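Local coordinates for hypothetical protein Rv2827c (Mycobacterium tuberculosis, PDB 1ZEL), which is of unknown function but probably binds DNA through a winged-helix domain and resembles AbiEi-type antitoxins in its C-terminal part, at residues A[17-28]-A[38-49]; A[232-240]-A[278-289]. One frame throughout, in Å; residues are numbered along the deposited sequence. Where two conformers were deposited one is given.

Interaction 1 and interaction 2 belong to different parts of an elongated chain, with centres about 59 Å apart and on opposite sides of the chain's centre; their nearest atoms are about 41 Å apart. Interaction 1 packs helix 19-28 on helix 35-44 in the N-terminal winged-helix region. It is partly buried: an arginine knob, salt-bridged to Asp28, lies beside a small aliphatic centre, with Arg20 and Arg49 at the margin. Interaction 2 sets helix 228-240 against a beta hairpin and the start of helix 288-296. It is far more enclosed, and its polar groups, tyrosine hydroxyls, carboxylates and an amide, are paired with one another or with backbone groups. The two buried areas are nearly equal, but no helix or strand is shared.

Interaction 1 of 2, residues A[17-28]-A[38-49]; sequences WASRVVSGLARD and LTQRLTEAGCGR
In the winged helix-turn-helix region, Arg41 of helix 35-44 sits as a knob in a hole formed by Val21, Gly24, Leu25 and Asp28 of helix 19-28. The axes of 19-28 and 38-44 approach to 8.8 Å. The arginine chain, extended from CG to NE, carries its guanidinium along helix 19-28 to Asp28, and both end nitrogens grip one carboxylate oxygen. Arg41 NH2 meets Asp28 OD2 at 2.8 Å on the anti lone pair, whereas NH1 approaches the same oxygen from above the carboxylate plane, the carboxylate and guanidinium planes being 58° apart. Leu25 CD2 covers one guanidinium face, 3.4 Å from Arg41 NE. Gly24, having no side chain, lets NH1 lie against the bare backbone. Asp37 pairs with NE, and a water meets NH1; with several partners spread round the guanidinium, its rotation is probably fixed.

Beta-branched Val21 offers two methyls to the aliphatic centre: CG1 touches Leu38 CD1, and CG2 lies 3.7 Å from Leu42 CD2 and also meets Ala45 CB. The small Ala45 permits close approach, its CB being 3.7 Å from Arg20 CB. Past the Schellman motif at Gly46 the chain brings Cys47 and Arg49 to Trp17: Cys47 SG comes obliquely to within 3.7 Å of Trp17 CE3, and the Arg49 guanidinium stacks over one face of the indole at 28° in a cation-pi contact, CZ lying 4.5 Å from the six-membered ring centroid. Glu57 of helix 51-61 binds Trp17 NE1 and forms a salt bridge with Arg49. That helix also packs Ala54 on Trp17 and Leu42, and Ile55 on Leu38, while Val33 of strand 33-34 lies against Leu25 and Leu38.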
loop_
_atom_site.group_PDB
_atom_site.type_symbol
_atom_site.label_atom_id
_atom_site.label_comp_id
_atom_site.label_asym_id
_atom_site.label_seq_id
_atom_site.Cartn_x
_atom_site.Cartn_y
_atom_site.Cartn_z
ATOM N N TRP A 17 1.701 -25.042 -31.119
ATOM C CA TRP A 17 3.023 -24.424 -30.951
ATOM C C TRP A 17 3.254 -23.990 -29.514
ATOM O O TRP A 17 4.372 -24.052 -29.013
ATOM C CB TRP A 17 3.237 -23.258 -31.941
ATOM C CG TRP A 17 2.429 -22.000 -31.645
ATOM C CD1 TRP A 17 1.235 -21.615 -32.225
ATOM C CD2 TRP A 17 2.775 -20.973 -30.717
ATOM N NE1 TRP A 17 0.821 -20.416 -31.694
ATOM C CE2 TRP A 17 1.737 -20.008 -30.753
ATOM C CE3 TRP A 17 3.860 -20.775 -29.849
ATOM C CZ2 TRP A 17 1.760 -18.857 -29.965
ATOM C CZ3 TRP A 17 3.869 -19.634 -29.045
ATOM C CH2 TRP A 17 2.823 -18.681 -29.123
ATOM N N ALA A 18 2.178 -23.567 -28.848
ATOM C CA ALA A 18 2.239 -23.024 -27.483
ATOM C C ALA A 18 1.944 -24.060 -26.386
ATOM O O ALA A 18 1.902 -23.723 -25.205
ATOM C CB ALA A 18 1.266 -21.840 -27.357
ATOM N N SER A 19 1.696 -25.305 -26.763
ATOM C CA SER A 19 1.236 -26.304 -25.788
ATOM C C SER A 19 2.207 -26.459 -24.599
ATOM O O SER A 19 1.809 -26.377 -23.434
ATOM C CB SER A 19 1.057 -27.644 -26.490
ATOM O OG SER A 19 0.441 -28.576 -25.631
ATOM N N ARG A 20 3.495 -26.678 -24.889
ATOM C CA ARG A 20 4.471 -26.839 -23.822
ATOM C C ARG A 20 4.693 -25.555 -23.046
ATOM O O ARG A 20 4.935 -25.602 -21.843
ATOM C CB ARG A 20 5.807 -27.385 -24.347
ATOM C CG ARG A 20 5.698 -28.794 -24.823
ATOM C CD ARG A 20 7.059 -29.450 -24.992
ATOM N NE ARG A 20 6.890 -30.895 -24.953
ATOM C CZ ARG A 20 6.376 -31.598 -25.952
ATOM N NH1 ARG A 20 6.002 -30.981 -27.069
ATOM N NH2 ARG A 20 6.229 -32.910 -25.834
ATOM N N VAL A 21 4.591 -24.407 -23.720
ATOM C CA VAL A 21 4.780 -23.125 -23.049
ATOM C C VAL A 21 3.661 -22.911 -22.030
ATOM O O VAL A 21 3.916 -22.593 -20.851
ATOM C CB VAL A 21 4.798 -21.961 -24.039
ATOM C CG1 VAL A 21 5.038 -20.659 -23.312
ATOM C CG2 VAL A 21 5.882 -22.176 -25.072
ATOM N N VAL A 22 2.426 -23.129 -22.468
ATOM C CA VAL A 22 1.290 -22.970 -21.568
ATOM C C VAL A 22 1.335 -24.022 -20.465
ATOM O O VAL A 22 1.089 -23.695 -19.297
ATOM C CB VAL A 22 -0.041 -22.996 -22.357
ATOM C CG1 VAL A 22 -1.243 -22.997 -21.412
ATOM C CG2 VAL A 22 -0.092 -21.787 -23.324
ATOM N N SER A 23 1.651 -25.275 -20.814
ATOM C CA SER A 23 1.694 -26.359 -19.814
ATOM C C SER A 23 2.758 -26.097 -18.757
ATOM O O SER A 23 2.566 -26.381 -17.570
ATOM C CB SER A 23 1.915 -27.726 -20.475
ATOM O OG SER A 23 0.692 -28.195 -21.035
ATOM N N GLY A 24 3.877 -25.529 -19.182
ATOM C CA GLY A 24 4.959 -25.206 -18.253
ATOM C C GLY A 24 4.591 -24.095 -17.279
ATOM O O GLY A 24 4.956 -24.149 -16.093
ATOM N N LEU A 25 3.950 -23.052 -17.798
ATOM C CA LEU A 25 3.413 -21.962 -16.973
ATOM C C LEU A 25 2.299 -22.482 -16.059
ATOM O O LEU A 25 2.221 -22.098 -14.896
ATOM C CB LEU A 25 2.899 -20.827 -17.871
ATOM C CG LEU A 25 4.009 -19.968 -18.506
ATOM C CD1 LEU A 25 3.442 -19.067 -19.641
ATOM C CD2 LEU A 25 4.716 -19.145 -17.477
ATOM N N ALA A 26 1.452 -23.375 -16.582
ATOM C CA ALA A 26 0.395 -23.997 -15.760
ATOM C C ALA A 26 0.986 -24.834 -14.594
ATOM O O ALA A 26 0.432 -24.844 -13.479
ATOM C CB ALA A 26 -0.477 -24.859 -16.629
ATOM N N ARG A 27 2.103 -25.525 -14.838
ATOM C CA ARG A 27 2.766 -26.302 -13.783
ATOM C C ARG A 27 3.444 -25.385 -12.750
ATOM O O ARG A 27 3.380 -25.627 -11.530
ATOM C CB ARG A 27 3.810 -27.286 -14.367
ATOM C CG ARG A 27 3.262 -28.636 -14.841
ATOM C CD ARG A 27 4.390 -29.631 -15.160
ATOM N NE ARG A 27 5.459 -29.004 -15.948
ATOM C CZ ARG A 27 5.501 -28.967 -17.270
ATOM N NH1 ARG A 27 4.536 -29.552 -17.989
ATOM N NH2 ARG A 27 6.520 -28.345 -17.872
ATOM N N ASP A 28 4.119 -24.353 -13.253
ATOM C CA ASP A 28 5.014 -23.540 -12.424
ATOM C C ASP A 28 4.324 -22.364 -11.740
ATOM O O ASP A 28 4.744 -21.923 -10.657
ATOM C CB ASP A 28 6.181 -23.015 -13.279
ATOM C CG ASP A 28 7.082 -24.129 -13.781
ATOM O OD1 ASP A 28 6.954 -25.263 -13.281
ATOM O OD2 ASP A 28 7.927 -23.858 -14.659
ATOM N N LEU A 38 9.467 -15.885 -20.497
ATOM C CA LEU A 38 8.753 -16.413 -21.657
ATOM C C LEU A 38 9.704 -16.808 -22.785
ATOM O O LEU A 38 9.517 -17.860 -23.398
ATOM C CB LEU A 38 7.692 -15.423 -22.166
ATOM C CG LEU A 38 6.738 -16.230 -23.048
ATOM C CD1 LEU A 38 5.553 -16.761 -22.232
ATOM C CD2 LEU A 38 6.315 -15.444 -24.227
ATOM N N THR A 39 10.716 -15.979 -23.064
ATOM C CA THR A 39 11.711 -16.284 -24.112
ATOM C C THR A 39 12.389 -17.647 -23.881
ATOM O O THR A 39 12.530 -18.447 -24.816
ATOM C CB THR A 39 12.808 -15.168 -24.223
ATOM O OG1 THR A 39 12.189 -13.914 -24.541
ATOM C CG2 THR A 39 13.808 -15.484 -25.311
ATOM N N GLN A 40 12.828 -17.889 -22.645
ATOM C CA GLN A 40 13.463 -19.132 -22.262
ATOM C C GLN A 40 12.498 -20.315 -22.414
ATOM O O GLN A 40 12.881 -21.367 -22.900
ATOM C CB GLN A 40 13.989 -19.030 -20.820
ATOM C CG GLN A 40 14.558 -20.320 -20.219
ATOM C CD GLN A 40 15.682 -20.940 -21.024
ATOM O OE1 GLN A 40 16.268 -20.301 -21.907
ATOM N NE2 GLN A 40 16.005 -22.196 -20.710
ATOM N N ARG A 41 11.250 -20.133 -22.006
ATOM C CA ARG A 41 10.243 -21.189 -22.101
ATOM C C ARG A 41 9.918 -21.520 -23.576
ATOM O O ARG A 41 9.684 -22.676 -23.933
ATOM C CB ARG A 41 8.961 -20.746 -21.396
ATOM C CG ARG A 41 9.101 -20.715 -19.879
ATOM C CD ARG A 41 7.795 -20.301 -19.202
ATOM N NE ARG A 41 7.937 -20.312 -17.744
ATOM C CZ ARG A 41 7.771 -21.382 -16.966
ATOM N NH1 ARG A 41 7.451 -22.568 -17.472
ATOM N NH2 ARG A 41 7.913 -21.265 -15.657
ATOM N N LEU A 42 9.919 -20.516 -24.440
ATOM C CA LEU A 42 9.740 -20.800 -25.864
ATOM C C LEU A 42 10.843 -21.712 -26.392
ATOM O O LEU A 42 10.555 -22.726 -27.047
ATOM C CB LEU A 42 9.695 -19.506 -26.674
ATOM C CG LEU A 42 8.397 -18.722 -26.466
ATOM C CD1 LEU A 42 8.633 -17.340 -27.060
ATOM C CD2 LEU A 42 7.264 -19.443 -27.167
ATOM N N THR A 43 12.090 -21.345 -26.099
ATOM C CA THR A 43 13.284 -22.099 -26.519
ATOM C C THR A 43 13.225 -23.530 -26.010
ATOM O O THR A 43 13.428 -24.475 -26.777
ATOM C CB THR A 43 14.581 -21.410 -26.006
ATOM O OG1 THR A 43 14.701 -20.109 -26.602
ATOM C CG2 THR A 43 15.826 -22.233 -26.362
ATOM N N GLU A 44 12.947 -23.679 -24.719
ATOM C CA GLU A 44 12.772 -24.990 -24.086
ATOM C C GLU A 44 11.728 -25.875 -24.753
ATOM O O GLU A 44 11.881 -27.095 -24.777
ATOM C CB GLU A 44 12.385 -24.816 -22.624
ATOM C CG GLU A 44 13.549 -24.371 -21.780
ATOM C CD GLU A 44 13.237 -24.338 -20.288
ATOM O OE1 GLU A 44 12.091 -24.676 -19.882
ATOM O OE2 GLU A 44 14.155 -23.963 -19.522
ATOM N N ALA A 45 10.676 -25.254 -25.279
ATOM C CA ALA A 45 9.565 -25.969 -25.931
ATOM C C ALA A 45 9.904 -26.386 -27.369
ATOM O O ALA A 45 9.097 -27.059 -28.029
ATOM C CB ALA A 45 8.306 -25.111 -25.925
ATOM N N GLY A 46 11.070 -25.960 -27.851
ATOM C CA GLY A 46 11.510 -26.234 -29.219
ATOM C C GLY A 46 10.770 -25.302 -30.163
ATOM O O GLY A 46 10.694 -25.540 -31.361
ATOM N N CYS A 47 10.223 -24.229 -29.590
ATOM C CA CYS A 47 9.506 -23.222 -30.345
ATOM C C CYS A 47 10.452 -22.134 -30.811
ATOM O O CYS A 47 11.093 -21.461 -29.997
ATOM C CB CYS A 47 8.366 -22.620 -29.506
ATOM S SG CYS A 47 7.458 -21.428 -30.489
ATOM N N GLY A 48 10.541 -21.954 -32.123
ATOM C CA GLY A 48 11.455 -20.967 -32.690
ATOM C C GLY A 48 10.791 -19.641 -33.027
ATOM O O GLY A 48 11.353 -18.830 -33.772
ATOM N N ARG A 49 9.591 -19.429 -32.500
ATOM C CA ARG A 49 8.885 -18.149 -32.658
ATOM C C ARG A 49 9.633 -16.974 -32.062
ATOM O O ARG A 49 10.237 -17.093 -30.990
ATOM C CB ARG A 49 7.517 -18.198 -31.981
ATOM C CG ARG A 49 6.439 -18.688 -32.856
ATOM C CD ARG A 49 5.697 -17.539 -33.489
ATOM N NE ARG A 49 4.365 -18.016 -33.792
ATOM C CZ ARG A 49 3.256 -17.321 -33.632
ATOM N NH1 ARG A 49 3.285 -16.076 -33.166
ATOM N NH2 ARG A 49 2.111 -17.891 -33.950
HETATM O O HOH W 1 6.674 -27.885 -28.230
HETATM O O HOH W 2 6.861 -23.253 -20.220
#

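Interaction 2 of 2, residues A[232-240]-A[278-289]; sequences QRASYLLDS and APEYQLVDELVV
Tyr236 and Asp285 form one of three hydrogen bonds that cross between helix 228-240 and the 278-289 segment. Tyr236 OH donates to Asp285 OD2 at 2.6 Å, arriving on the anti side and tilted 34° from the carboxylate plane. Val289 N reaches the same oxygen from the opposite face, on the syn side, while Asp285 OD1 takes Leu287 N, closing an Asx turn, and Val288 N, completing an Asx motif. One aspartate thus serves the tyrosine and the amides where helix 288-296 begins. Tyr281 OH makes a very short bond of 2.5 Å to Asp239 OD2, which lies at the ring edge. The amide of Gln232 is well suited to backbone carbonyls: NE2 donates to Tyr281 O at 2.9 Å, nearly straight at 161°, and to Pro260 O as well.

Aromatic contacts fill the middle. Tyr236 CG stands anti to the backbone N (chi1 -178°), which swings the ring off the helix toward the sheet. Leu283 CD2 sits over the centre of this ring, 3.8 Å from the centroid, a CH-pi contact. Tyr281 in turn lies on the helix backbone, with Tyr236 CA 4.2 Å from its ring centroid, and the two tyrosine side chains cross at about a right angle.

Aliphatic packing completes the contact. Ala278 CB approaches Tyr236 CE1 to 3.7 Å, Leu283 CD1 rests on Tyr236 CB, and Val288 CG2 meets Leu237 CD2. A G1 beta bulge, in which Gln282 and Leu283 lie opposite Ala278, shapes the hairpin here.

Tyrosine fits both places because its ring packs apolarly while its hydroxyl satisfies an aspartate; at Asp285, one hydroxyl and three backbone N-H groups at a helix start would probably favour the anionic carboxylate.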
loop_
_atom_site.group_PDB
_atom_site.type_symbol
_atom_site.label_atom_id
_atom_site.label_comp_id
_atom_site.label_asym_id
_atom_site.label_seq_id
_atom_site.Cartn_x
_atom_site.Cartn_y
_atom_site.Cartn_z
ATOM N N GLN A 232 1.525 17.769 16.219
ATOM C CA GLN A 232 0.216 18.170 16.779
ATOM C C GLN A 232 -0.872 17.190 16.380
ATOM O O GLN A 232 -1.620 16.690 17.238
ATOM C CB GLN A 232 -0.153 19.595 16.345
ATOM C CG GLN A 232 0.779 20.657 16.925
ATOM C CD GLN A 232 0.651 21.974 16.200
ATOM O OE1 GLN A 232 1.414 22.249 15.288
ATOM N NE2 GLN A 232 -0.325 22.788 16.588
ATOM N N ARG A 233 -0.967 16.923 15.082
ATOM C CA ARG A 233 -1.966 15.988 14.585
ATOM C C ARG A 233 -1.790 14.561 15.081
ATOM O O ARG A 233 -2.780 13.898 15.447
ATOM C CB ARG A 233 -2.081 16.070 13.065
ATOM C CG ARG A 233 -2.551 17.443 12.628
ATOM C CD ARG A 233 -3.061 17.451 11.222
ATOM N NE ARG A 233 -1.970 17.403 10.277
ATOM C CZ ARG A 233 -1.502 18.445 9.601
ATOM N NH1 ARG A 233 -2.015 19.657 9.772
ATOM N NH2 ARG A 233 -0.506 18.261 8.747
ATOM N N ALA A 234 -0.542 14.101 15.164
ATOM C CA ALA A 234 -0.282 12.731 15.630
ATOM C C ALA A 234 -0.656 12.594 17.087
ATOM O O ALA A 234 -1.203 11.573 17.515
ATOM C CB ALA A 234 1.203 12.366 15.435
ATOM N N SER A 235 -0.337 13.628 17.859
ATOM C CA SER A 235 -0.639 13.621 19.281
ATOM C C SER A 235 -2.138 13.666 19.528
ATOM O O SER A 235 -2.650 12.977 20.427
ATOM C CB SER A 235 0.076 14.757 20.006
ATOM O OG SER A 235 1.462 14.656 19.783
ATOM N N TYR A 236 -2.842 14.462 18.723
ATOM C CA TYR A 236 -4.300 14.502 18.752
ATOM C C TYR A 236 -4.954 13.159 18.367
ATOM O O TYR A 236 -6.007 12.797 18.901
ATOM C CB TYR A 236 -4.796 15.586 17.794
ATOM C CG TYR A 236 -6.291 15.737 17.793
ATOM C CD1 TYR A 236 -6.954 16.253 18.900
ATOM C CD2 TYR A 236 -7.048 15.383 16.676
ATOM C CE1 TYR A 236 -8.337 16.410 18.911
ATOM C CE2 TYR A 236 -8.437 15.531 16.684
ATOM C CZ TYR A 236 -9.071 16.039 17.801
ATOM O OH TYR A 236 -10.440 16.195 17.799
ATOM N N LEU A 237 -4.352 12.437 17.423
ATOM C CA LEU A 237 -4.812 11.063 17.112
ATOM C C LEU A 237 -4.671 10.129 18.325
ATOM O O LEU A 237 -5.585 9.345 18.634
ATOM C CB LEU A 237 -4.094 10.502 15.851
ATOM C CG LEU A 237 -4.515 11.152 14.504
ATOM C CD1 LEU A 237 -3.639 10.631 13.361
ATOM C CD2 LEU A 237 -6.003 10.940 14.158
ATOM N N LEU A 238 -3.570 10.243 19.064
ATOM C CA LEU A 238 -3.449 9.458 20.297
ATOM C C LEU A 238 -4.587 9.773 21.250
ATOM O O LEU A 238 -5.176 8.862 21.823
ATOM C CB LEU A 238 -2.104 9.662 20.992
ATOM C CG LEU A 238 -0.849 9.137 20.277
ATOM C CD1 LEU A 238 0.372 9.179 21.181
ATOM C CD2 LEU A 238 -1.054 7.741 19.757
ATOM N N ASP A 239 -4.868 11.071 21.406
ATOM C CA ASP A 239 -5.928 11.571 22.278
ATOM C C ASP A 239 -7.264 10.993 21.828
ATOM O O ASP A 239 -8.004 10.413 22.621
ATOM C CB ASP A 239 -5.931 13.116 22.214
ATOM C CG ASP A 239 -6.741 13.760 23.339
ATOM O OD1 ASP A 239 -7.964 13.639 23.308
ATOM O OD2 ASP A 239 -6.138 14.378 24.249
ATOM N N SER A 240 -7.544 11.136 20.534
ATOM C CA SER A 240 -8.754 10.616 19.909
ATOM C C SER A 240 -8.914 9.090 20.021
ATOM O O SER A 240 -10.046 8.587 20.058
ATOM C CB SER A 240 -8.783 11.047 18.437
ATOM O OG SER A 240 -8.738 12.475 18.364
ATOM N N ALA A 278 -8.992 21.860 20.025
ATOM C CA ALA A 278 -8.188 21.122 20.985
ATOM C C ALA A 278 -6.946 21.923 21.433
ATOM O O ALA A 278 -5.859 21.779 20.861
ATOM C CB ALA A 278 -7.786 19.755 20.375
ATOM N N PRO A 279 -7.099 22.785 22.452
ATOM C CA PRO A 279 -5.999 23.681 22.817
ATOM C C PRO A 279 -4.729 22.942 23.298
ATOM O O PRO A 279 -3.625 23.485 23.178
ATOM C CB PRO A 279 -6.611 24.546 23.928
ATOM C CG PRO A 279 -7.719 23.698 24.498
ATOM C CD PRO A 279 -8.285 22.999 23.305
ATOM N N GLU A 280 -4.888 21.720 23.812
ATOM C CA GLU A 280 -3.770 20.888 24.243
ATOM C C GLU A 280 -2.781 20.655 23.088
ATOM O O GLU A 280 -1.594 20.472 23.301
ATOM C CB GLU A 280 -4.305 19.550 24.773
ATOM C CG GLU A 280 -5.379 19.665 25.890
ATOM C CD GLU A 280 -6.809 19.949 25.388
ATOM O OE1 GLU A 280 -7.065 19.880 24.165
ATOM O OE2 GLU A 280 -7.696 20.239 26.233
ATOM N N TYR A 281 -3.300 20.669 21.854
ATOM C CA TYR A 281 -2.488 20.378 20.663
ATOM C C TYR A 281 -2.451 21.545 19.696
ATOM O O TYR A 281 -1.926 21.425 18.577
ATOM C CB TYR A 281 -2.992 19.101 19.968
ATOM C CG TYR A 281 -3.210 18.000 20.963
ATOM C CD1 TYR A 281 -4.483 17.731 21.468
ATOM C CD2 TYR A 281 -2.134 17.293 21.485
ATOM C CE1 TYR A 281 -4.671 16.732 22.433
ATOM C CE2 TYR A 281 -2.316 16.304 22.447
ATOM C CZ TYR A 281 -3.591 16.037 22.922
ATOM O OH TYR A 281 -3.775 15.045 23.870
ATOM N N GLN A 282 -2.987 22.685 20.151
ATOM C CA GLN A 282 -3.216 23.866 19.331
ATOM C C GLN A 282 -3.780 23.471 17.983
ATOM O O GLN A 282 -3.223 23.789 16.938
ATOM C CB GLN A 282 -1.927 24.715 19.211
ATOM C CG GLN A 282 -1.464 25.323 20.581
ATOM C CD GLN A 282 -2.404 26.410 21.064
ATOM O OE1 GLN A 282 -2.523 27.449 20.427
ATOM N NE2 GLN A 282 -3.100 26.166 22.174
ATOM N N LEU A 283 -4.900 22.756 18.030
ATOM C CA LEU A 283 -5.425 22.116 16.851
ATOM C C LEU A 283 -6.906 22.376 16.699
ATOM O O LEU A 283 -7.682 22.227 17.654
ATOM C CB LEU A 283 -5.152 20.601 16.957
ATOM C CG LEU A 283 -5.484 19.703 15.788
ATOM C CD1 LEU A 283 -4.474 18.611 15.751
ATOM C CD2 LEU A 283 -6.860 19.137 15.948
ATOM N N VAL A 284 -7.283 22.761 15.485
ATOM C CA VAL A 284 -8.683 22.848 15.082
ATOM C C VAL A 284 -8.976 21.572 14.265
ATOM O O VAL A 284 -8.395 21.357 13.202
ATOM C CB VAL A 284 -8.952 24.113 14.243
ATOM C CG1 VAL A 284 -10.382 24.108 13.716
ATOM C CG2 VAL A 284 -8.712 25.377 15.111
ATOM N N ASP A 285 -9.846 20.724 14.796
ATOM C CA ASP A 285 -10.178 19.466 14.155
ATOM C C ASP A 285 -11.411 19.628 13.266
ATOM O O ASP A 285 -12.517 19.781 13.763
ATOM C CB ASP A 285 -10.403 18.372 15.215
ATOM C CG ASP A 285 -10.755 17.008 14.606
ATOM O OD1 ASP A 285 -10.475 16.789 13.413
ATOM O OD2 ASP A 285 -11.323 16.152 15.327
ATOM N N GLU A 286 -11.198 19.580 11.950
ATOM C CA GLU A 286 -12.282 19.667 10.974
ATOM C C GLU A 286 -12.597 18.311 10.364
ATOM O O GLU A 286 -13.447 18.179 9.466
ATOM C CB GLU A 286 -11.909 20.675 9.894
ATOM C CG GLU A 286 -11.606 22.029 10.484
ATOM C CD GLU A 286 -11.199 23.077 9.475
ATOM O OE1 GLU A 286 -11.006 22.750 8.281
ATOM O OE2 GLU A 286 -11.079 24.251 9.892
ATOM N N LEU A 287 -11.959 17.283 10.904
ATOM C CA LEU A 287 -11.977 15.979 10.270
ATOM C C LEU A 287 -12.389 14.820 11.168
ATOM O O LEU A 287 -13.358 14.147 10.875
ATOM C CB LEU A 287 -10.612 15.697 9.636
ATOM C CG LEU A 287 -10.319 14.321 9.030
ATOM C CD1 LEU A 287 -11.165 14.093 7.803
ATOM C CD2 LEU A 287 -8.846 14.312 8.669
ATOM N N VAL A 288 -11.631 14.564 12.223
ATOM C CA VAL A 288 -11.805 13.343 12.990
ATOM C C VAL A 288 -13.158 13.348 13.714
ATOM O O VAL A 288 -14.029 12.526 13.402
ATOM C CB VAL A 288 -10.611 13.094 13.927
ATOM C CG1 VAL A 288 -10.872 11.917 14.868
ATOM C CG2 VAL A 288 -9.340 12.817 13.087
ATOM N N VAL A 289 -13.356 14.298 14.630
ATOM C CA VAL A 289 -14.643 14.414 15.352
ATOM C C VAL A 289 -15.844 14.732 14.420
ATOM O O VAL A 289 -16.877 14.056 14.482
ATOM C CB VAL A 289 -14.518 15.333 16.601
ATOM C CG1 VAL A 289 -15.821 15.373 17.393
ATOM C CG2 VAL A 289 -13.417 14.807 17.501
#